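Local coordinates for protection of telomeres protein 1 (Schizosaccharomyces pombe, PDB 4HID) that binds single-stranded telomeric DNA, protects the 3' overhang of chromosome ends and regulates telomerase and telomere length, at residues F65-I70 with G102-I107; K92-K97 with C106-D111. The protein carries 1 engineered substitution. All blocks are in the same frame, centred on the assembly; numbering follows the deposited sequence.

Interaction 1 (F65-I70 with G102-I107). With nucleotides of chain B.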
# COMPACT_ATOMS: atom_id res chain seq x y z
N PHE A 65 -5.41 5.24 -8.04
CA PHE A 65 -5.85 5.36 -6.65
C PHE A 65 -5.25 4.35 -5.68
O PHE A 65 -5.42 4.48 -4.47
CB PHE A 65 -7.38 5.32 -6.57
CG PHE A 65 -8.03 6.64 -6.87
CD1 PHE A 65 -8.24 7.05 -8.17
CD2 PHE A 65 -8.41 7.49 -5.84
CE1 PHE A 65 -8.83 8.26 -8.45
CE2 PHE A 65 -9.01 8.71 -6.11
CZ PHE A 65 -9.22 9.09 -7.42
N SER A 66 -4.54 3.35 -6.19
CA SER A 66 -3.84 2.42 -5.32
C SER A 66 -2.37 2.28 -5.70
O SER A 66 -1.94 2.72 -6.77
CB SER A 66 -4.53 1.06 -5.32
OG SER A 66 -5.94 1.20 -5.26
N ILE A 67 -1.61 1.65 -4.82
CA ILE A 67 -0.17 1.50 -5.00
C ILE A 67 0.29 0.09 -4.64
O ILE A 67 -0.22 -0.51 -3.69
CB ILE A 67 0.62 2.54 -4.18
CG1 ILE A 67 2.10 2.51 -4.55
CG2 ILE A 67 0.43 2.32 -2.69
CD1 ILE A 67 2.94 3.50 -3.78
N ARG A 68 1.24 -0.43 -5.41
CA ARG A 68 1.81 -1.74 -5.15
C ARG A 68 2.89 -1.64 -4.09
O ARG A 68 3.77 -0.79 -4.16
CB ARG A 68 2.40 -2.31 -6.44
CG ARG A 68 2.75 -3.78 -6.36
CD ARG A 68 3.01 -4.35 -7.74
NE ARG A 68 4.14 -3.71 -8.40
CZ ARG A 68 4.32 -3.67 -9.71
NH1 ARG A 68 3.45 -4.23 -10.52
NH2 ARG A 68 5.38 -3.05 -10.21
N CYS A 69 2.81 -2.52 -3.09
CA CYS A 69 3.86 -2.63 -2.09
C CYS A 69 4.50 -4.02 -2.12
O CYS A 69 3.83 -5.02 -1.92
CB CYS A 69 3.30 -2.35 -0.69
SG CYS A 69 2.05 -1.05 -0.62
N ILE A 70 5.80 -4.05 -2.39
CA ILE A 70 6.55 -5.30 -2.38
C ILE A 70 7.24 -5.52 -1.05
O ILE A 70 8.00 -4.66 -0.59
CB ILE A 70 7.61 -5.34 -3.49
CG1 ILE A 70 6.99 -4.97 -4.84
CG2 ILE A 70 8.25 -6.71 -3.57
CD1 ILE A 70 5.81 -5.82 -5.20
N GLY A 102 7.32 3.44 -15.27
CA GLY A 102 7.37 4.73 -14.59
C GLY A 102 6.41 4.83 -13.43
O GLY A 102 6.26 5.89 -12.83
N TYR A 103 5.72 3.73 -13.14
CA TYR A 103 4.70 3.70 -12.09
C TYR A 103 5.31 3.63 -10.71
O TYR A 103 6.20 2.83 -10.45
CB TYR A 103 3.73 2.53 -12.30
CG TYR A 103 3.01 2.58 -13.62
CD1 TYR A 103 2.15 3.63 -13.91
CD2 TYR A 103 3.20 1.60 -14.57
CE1 TYR A 103 1.49 3.69 -15.12
CE2 TYR A 103 2.54 1.65 -15.78
CZ TYR A 103 1.69 2.70 -16.05
OH TYR A 103 1.04 2.75 -17.25
N LEU A 104 4.88 4.39 -9.80
CA LEU A 104 5.39 4.48 -8.44
C LEU A 104 4.94 3.31 -7.59
O LEU A 104 3.78 2.91 -7.62
CB LEU A 104 4.94 5.80 -7.79
CG LEU A 104 5.32 6.05 -6.34
CD1 LEU A 104 6.83 6.11 -6.17
CD2 LEU A 104 4.67 7.32 -5.84
N GLU A 105 5.76 2.77 -6.87
CA GLU A 105 5.43 1.71 -5.93
C GLU A 105 6.30 1.87 -4.69
O GLU A 105 7.23 2.66 -4.68
CB GLU A 105 5.61 0.33 -6.55
CG GLU A 105 7.04 -0.03 -6.90
CD GLU A 105 7.11 -1.26 -7.79
OE1 GLU A 105 6.88 -2.37 -7.28
OE2 GLU A 105 7.37 -1.11 -8.99
N CYS A 106 5.97 1.12 -3.65
CA CYS A 106 6.77 1.18 -2.43
C CYS A 106 7.33 -0.20 -2.11
O CYS A 106 6.86 -1.21 -2.61
CB CYS A 106 5.97 1.76 -1.27
SG CYS A 106 4.73 0.68 -0.57
N ILE A 107 8.36 -0.23 -1.27
CA ILE A 107 9.09 -1.46 -1.02
C ILE A 107 9.51 -1.59 0.44
O ILE A 107 10.14 -0.69 0.99
CB ILE A 107 10.39 -1.49 -1.86
CG1 ILE A 107 10.10 -1.12 -3.32
CG2 ILE A 107 11.08 -2.84 -1.75
CD1 ILE A 107 9.35 -2.18 -4.08
P DA B 5 -0.32 -7.79 -15.49
OP1 DA B 5 -1.43 -8.68 -15.86
OP2 DA B 5 0.34 -6.97 -16.53
O5' DA B 5 -0.82 -6.80 -14.35
C5' DA B 5 -1.17 -7.32 -13.08
C4' DA B 5 -2.17 -6.43 -12.37
O4' DA B 5 -1.47 -5.39 -11.65
C3' DA B 5 -3.17 -5.74 -13.28
O3' DA B 5 -4.46 -5.76 -12.68
C2' DA B 5 -2.61 -4.34 -13.44
C1' DA B 5 -1.84 -4.12 -12.15
N9 DA B 5 -0.60 -3.37 -12.31
C8 DA B 5 0.19 -3.31 -13.42
N7 DA B 5 1.25 -2.56 -13.27
C5 DA B 5 1.15 -2.10 -11.97
C6 DA B 5 1.96 -1.25 -11.19
N6 DA B 5 3.09 -0.70 -11.64
N1 DA B 5 1.56 -1.00 -9.93
C2 DA B 5 0.44 -1.55 -9.48
N3 DA B 5 -0.40 -2.36 -10.11
C4 DA B 5 0.01 -2.59 -11.37
P DT B 4 5.35 -12.16 -16.34
OP1 DT B 4 5.98 -13.18 -15.48
OP2 DT B 4 4.75 -12.57 -17.63
O5' DT B 4 4.24 -11.42 -15.48
C5' DT B 4 3.93 -10.05 -15.68
C4' DT B 4 2.95 -9.62 -14.61
O4' DT B 4 3.66 -9.41 -13.37
C3' DT B 4 2.17 -8.34 -14.89
O3' DT B 4 0.80 -8.65 -14.75
C2' DT B 4 2.65 -7.37 -13.81
C1' DT B 4 3.06 -8.33 -12.70
N1 DT B 4 4.05 -7.80 -11.73
C2 DT B 4 3.85 -8.03 -10.39
O2 DT B 4 2.89 -8.64 -9.97
N3 DT B 4 4.81 -7.52 -9.56
C4 DT B 4 5.93 -6.81 -9.94
O4 DT B 4 6.75 -6.39 -9.13
C5 DT B 4 6.09 -6.61 -11.36
C7 DT B 4 7.25 -5.82 -11.87
C6 DT B 4 5.16 -7.11 -12.17
O HOH W 1 2.24 0.67 -7.85

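Interaction 2 (K92-K97 with C106-D111). With nucleotides of chain B.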
# COMPACT_ATOMS: atom_id res chain seq x y z
N LYS A 92 5.48 2.47 7.65
CA LYS A 92 6.32 3.48 8.29
C LYS A 92 7.72 3.49 7.67
O LYS A 92 8.40 2.48 7.66
CB LYS A 92 6.41 3.24 9.79
CG LYS A 92 5.29 3.88 10.60
CD LYS A 92 5.41 3.55 12.07
CE LYS A 92 4.08 3.75 12.78
NZ LYS A 92 4.17 3.43 14.24
N ASN A 93 8.11 4.64 7.15
CA ASN A 93 9.43 4.81 6.56
C ASN A 93 9.74 3.77 5.48
O ASN A 93 10.85 3.26 5.40
CB ASN A 93 10.50 4.80 7.65
CG ASN A 93 10.20 5.78 8.76
OD1 ASN A 93 10.13 6.98 8.54
ND2 ASN A 93 10.02 5.26 9.97
N VAL A 94 8.76 3.48 4.64
CA VAL A 94 8.98 2.58 3.53
C VAL A 94 9.65 3.33 2.38
O VAL A 94 9.49 4.53 2.23
CB VAL A 94 7.68 1.93 3.03
CG1 VAL A 94 6.99 1.19 4.17
CG2 VAL A 94 6.76 2.98 2.44
N ARG A 95 10.41 2.60 1.58
CA ARG A 95 11.11 3.15 0.43
C ARG A 95 10.19 3.15 -0.78
O ARG A 95 9.30 2.32 -0.89
CB ARG A 95 12.37 2.32 0.15
CG ARG A 95 12.94 2.47 -1.25
CD ARG A 95 14.09 1.49 -1.48
NE ARG A 95 15.25 1.79 -0.64
CZ ARG A 95 16.26 0.96 -0.43
NH1 ARG A 95 16.27 -0.24 -0.99
NH2 ARG A 95 17.26 1.33 0.35
N THR A 96 10.41 4.10 -1.68
CA THR A 96 9.61 4.19 -2.89
C THR A 96 10.49 4.18 -4.15
O THR A 96 11.62 4.66 -4.13
CB THR A 96 8.71 5.45 -2.88
OG1 THR A 96 9.52 6.62 -2.91
CG2 THR A 96 7.84 5.47 -1.63
N LYS A 97 9.96 3.62 -5.23
CA LYS A 97 10.67 3.56 -6.50
C LYS A 97 9.68 3.43 -7.64
O LYS A 97 8.48 3.31 -7.41
CB LYS A 97 11.65 2.38 -6.50
CG LYS A 97 11.00 1.03 -6.26
CD LYS A 97 11.78 -0.10 -6.90
CE LYS A 97 12.22 0.26 -8.30
NZ LYS A 97 12.06 -0.85 -9.27
N CYS A 106 5.97 1.12 -3.65
CA CYS A 106 6.77 1.18 -2.43
C CYS A 106 7.33 -0.20 -2.11
O CYS A 106 6.86 -1.21 -2.61
CB CYS A 106 5.97 1.76 -1.27
SG CYS A 106 4.73 0.68 -0.57
N ILE A 107 8.36 -0.23 -1.27
CA ILE A 107 9.09 -1.46 -1.02
C ILE A 107 9.51 -1.59 0.44
O ILE A 107 10.14 -0.69 0.99
CB ILE A 107 10.39 -1.49 -1.86
CG1 ILE A 107 10.10 -1.12 -3.32
CG2 ILE A 107 11.08 -2.84 -1.75
CD1 ILE A 107 9.35 -2.18 -4.08
N LEU A 108 9.22 -2.74 1.03
CA LEU A 108 9.79 -3.09 2.32
C LEU A 108 10.91 -4.10 2.09
O LEU A 108 10.66 -5.29 1.90
CB LEU A 108 8.72 -3.65 3.26
CG LEU A 108 7.85 -2.61 3.98
CD1 LEU A 108 6.93 -3.27 4.98
CD2 LEU A 108 8.71 -1.56 4.66
N HIS A 109 12.14 -3.61 2.09
CA HIS A 109 13.31 -4.42 1.77
C HIS A 109 13.96 -4.96 3.04
O HIS A 109 13.73 -4.44 4.13
CB HIS A 109 14.33 -3.58 1.01
CG HIS A 109 14.86 -2.41 1.78
ND1 HIS A 109 14.28 -1.16 1.71
CD2 HIS A 109 15.90 -2.30 2.63
CE1 HIS A 109 14.95 -0.33 2.49
NE2 HIS A 109 15.93 -0.99 3.06
N GLY A 110 14.79 -5.99 2.88
CA GLY A 110 15.59 -6.50 3.98
C GLY A 110 16.33 -5.43 4.76
O GLY A 110 16.99 -4.57 4.18
N ASP A 111 16.23 -5.49 6.08
CA ASP A 111 16.91 -4.54 6.96
C ASP A 111 16.99 -5.05 8.39
O ASP A 111 16.38 -4.49 9.30
CB ASP A 111 16.20 -3.18 6.93
CG ASP A 111 16.97 -2.11 7.67
OD1 ASP A 111 18.07 -2.41 8.16
OD2 ASP A 111 16.47 -0.97 7.74
P DC B 2 14.26 -9.77 -9.45
OP1 DC B 2 14.79 -10.98 -10.08
OP2 DC B 2 13.86 -8.60 -10.26
O5' DC B 2 13.03 -10.18 -8.52
C5' DC B 2 11.77 -10.46 -9.09
C4' DC B 2 10.85 -9.25 -9.11
O4' DC B 2 11.46 -8.09 -8.49
C3' DC B 2 10.46 -8.79 -10.51
O3' DC B 2 9.13 -9.21 -10.75
C2' DC B 2 10.60 -7.27 -10.47
C1' DC B 2 10.74 -6.98 -8.98
N1 DC B 2 11.49 -5.74 -8.64
C2 DC B 2 10.81 -4.56 -8.30
O2 DC B 2 9.57 -4.55 -8.29
N3 DC B 2 11.52 -3.46 -7.99
C4 DC B 2 12.85 -3.49 -8.01
N4 DC B 2 13.52 -2.37 -7.70
C5 DC B 2 13.57 -4.68 -8.35
C6 DC B 2 12.85 -5.77 -8.65
O5' DG B 1 17.59 -5.47 -6.95
C5' DG B 1 17.51 -6.38 -8.03
C4' DG B 1 16.91 -7.70 -7.59
O4' DG B 1 16.92 -7.80 -6.14
C3' DG B 1 15.46 -7.93 -8.01
O3' DG B 1 15.33 -9.29 -8.36
C2' DG B 1 14.68 -7.59 -6.74
C1' DG B 1 15.63 -8.09 -5.66
N9 DG B 1 15.50 -7.44 -4.35
C8 DG B 1 15.47 -6.09 -4.10
N7 DG B 1 15.36 -5.80 -2.84
C5 DG B 1 15.31 -7.04 -2.21
C6 DG B 1 15.20 -7.36 -0.83
O6 DG B 1 15.10 -6.59 0.13
N1 DG B 1 15.18 -8.73 -0.62
C2 DG B 1 15.28 -9.67 -1.61
N2 DG B 1 15.25 -10.95 -1.21
N3 DG B 1 15.39 -9.38 -2.90
C4 DG B 1 15.40 -8.05 -3.13

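Interaction 1 (F65-I70 with G102-I107)
Glu-105 OE1 takes a hydrogen bond from Arg-68 NE at 3.2 Å and a weak one from Arg-68 NH2, while Arg-68 NH2 also reaches Glu-105 OE2 at 3.0 Å. This side-on salt bridge is skewed: the oxygens lie near the guanidinium plane, but the nitrogens approach from above the carboxylate, the two planes standing 53° apart. A bend at chi3 (62°) turns the guanidinium between two bases, adenine DA5 of chain B over one face (NH1 to C6, 3.4 Å) and thymine DT4 of chain B centred over the other (CZ to C4, 3.5 Å). A methionine in place of Arg-68 would probably leave the Glu-105 carboxylate without its mate and the two bases without the flat cation between them. Behind this DNA-binding surface, Cys-106 N bonds to Arg-68 O and Ile-70 N to Cys-106 O, both at 3.0 Å, in parallel pairing. On the face turned from Arg-68, the sulfurs of Cys-69 and Cys-106 touch, and Ile-67 CD1 packs on Leu-104 CG. This parallel pair closes the OB-fold barrel: on its other edge strand 67-71 pairs antiparallel with strand 33-38, and strand 104-108 likewise with strand 88-98.

Interaction 2 (K92-K97 with C106-D111)
The beta hairpin of strands 88-98 and 104-108, one edge-to-edge pairing of the OB barrel, places Arg-95 opposite Ile-107 as an antiparallel hydrogen-bonded pair. Ile-107 N gives a bond of 2.7 Å to Arg-95 O; the return bond, Arg-95 N to Ile-107 O, is weak at 3.4 Å, so the ladder is already opening toward Val-94. The Arg-95 side chain, on the same face as Ile-107, stacks its guanidinium on the His-109 imidazole almost in parallel (11°), the two centres 3.8 Å apart. Arg-95 CZ sits 3.5 Å from His-109 CE1, and a bend in the arginine chain at chi3 (-66°) swings the group across the ring. A cation stacked here, with Arg-16 also close, would be expected to disfavour protonation of the histidine.

In OB folds that bind single-stranded nucleic acid, bases commonly lie across the barrel surface, and here the loop leaving strand 104-108 takes part in such binding. Just past the stack, Gly-110 N donates to O6 of guanine DG1 of chain B at 2.8 Å and 159°, a contact that could help to favour a base with a carbonyl at this position, and His-109 CB lies against the same oxygen. On the same side of the sheet, Lys-97 CG rests on Ile-107 CG1 at 3.8 Å, and the lysine chain runs on to cytosine DC2 of chain B, where the separations are too short for the exact pose to be trusted.

The other face looks into the barrel. Val-94 CG2 meets Cys-106 CB at 4.0 Å, and Val-94 CG1 presses on Leu-108 CD2 at 3.3 Å, closer than two methyl groups normally come. Thr-96 stands across from Cys-106 in a non-hydrogen-bonded pair, its hydroxyl bound instead to Thr-12 O. Asn-93 and Val-94 form a G1 beta bulge opposite Cys-17, where strand 88-98 turns its corner.

Interactions 1 and 2 lie on opposite edges of strand 104-108, their centres about 11 Å apart, and share Cys-106 and Ile-107. Along the chain strand 67-71 comes first, then helix 73-79, strand 88-98 and finally strand 104-108, which inserts between the other two strands, parallel to the first and antiparallel to the second. Probable backbone hydrogen bonds extend the two pairings: Ile-70 O with Leu-108 N, and Lys-97 O with Glu-105 N, each 2.8 Å. The three strands thus form one continuous piece of the barrel in this single-stranded DNA-binding domain, whose outer surface receives DA5 and DT4 of chain B at interaction 1 and DC2 and DG1 of chain B at interaction 2.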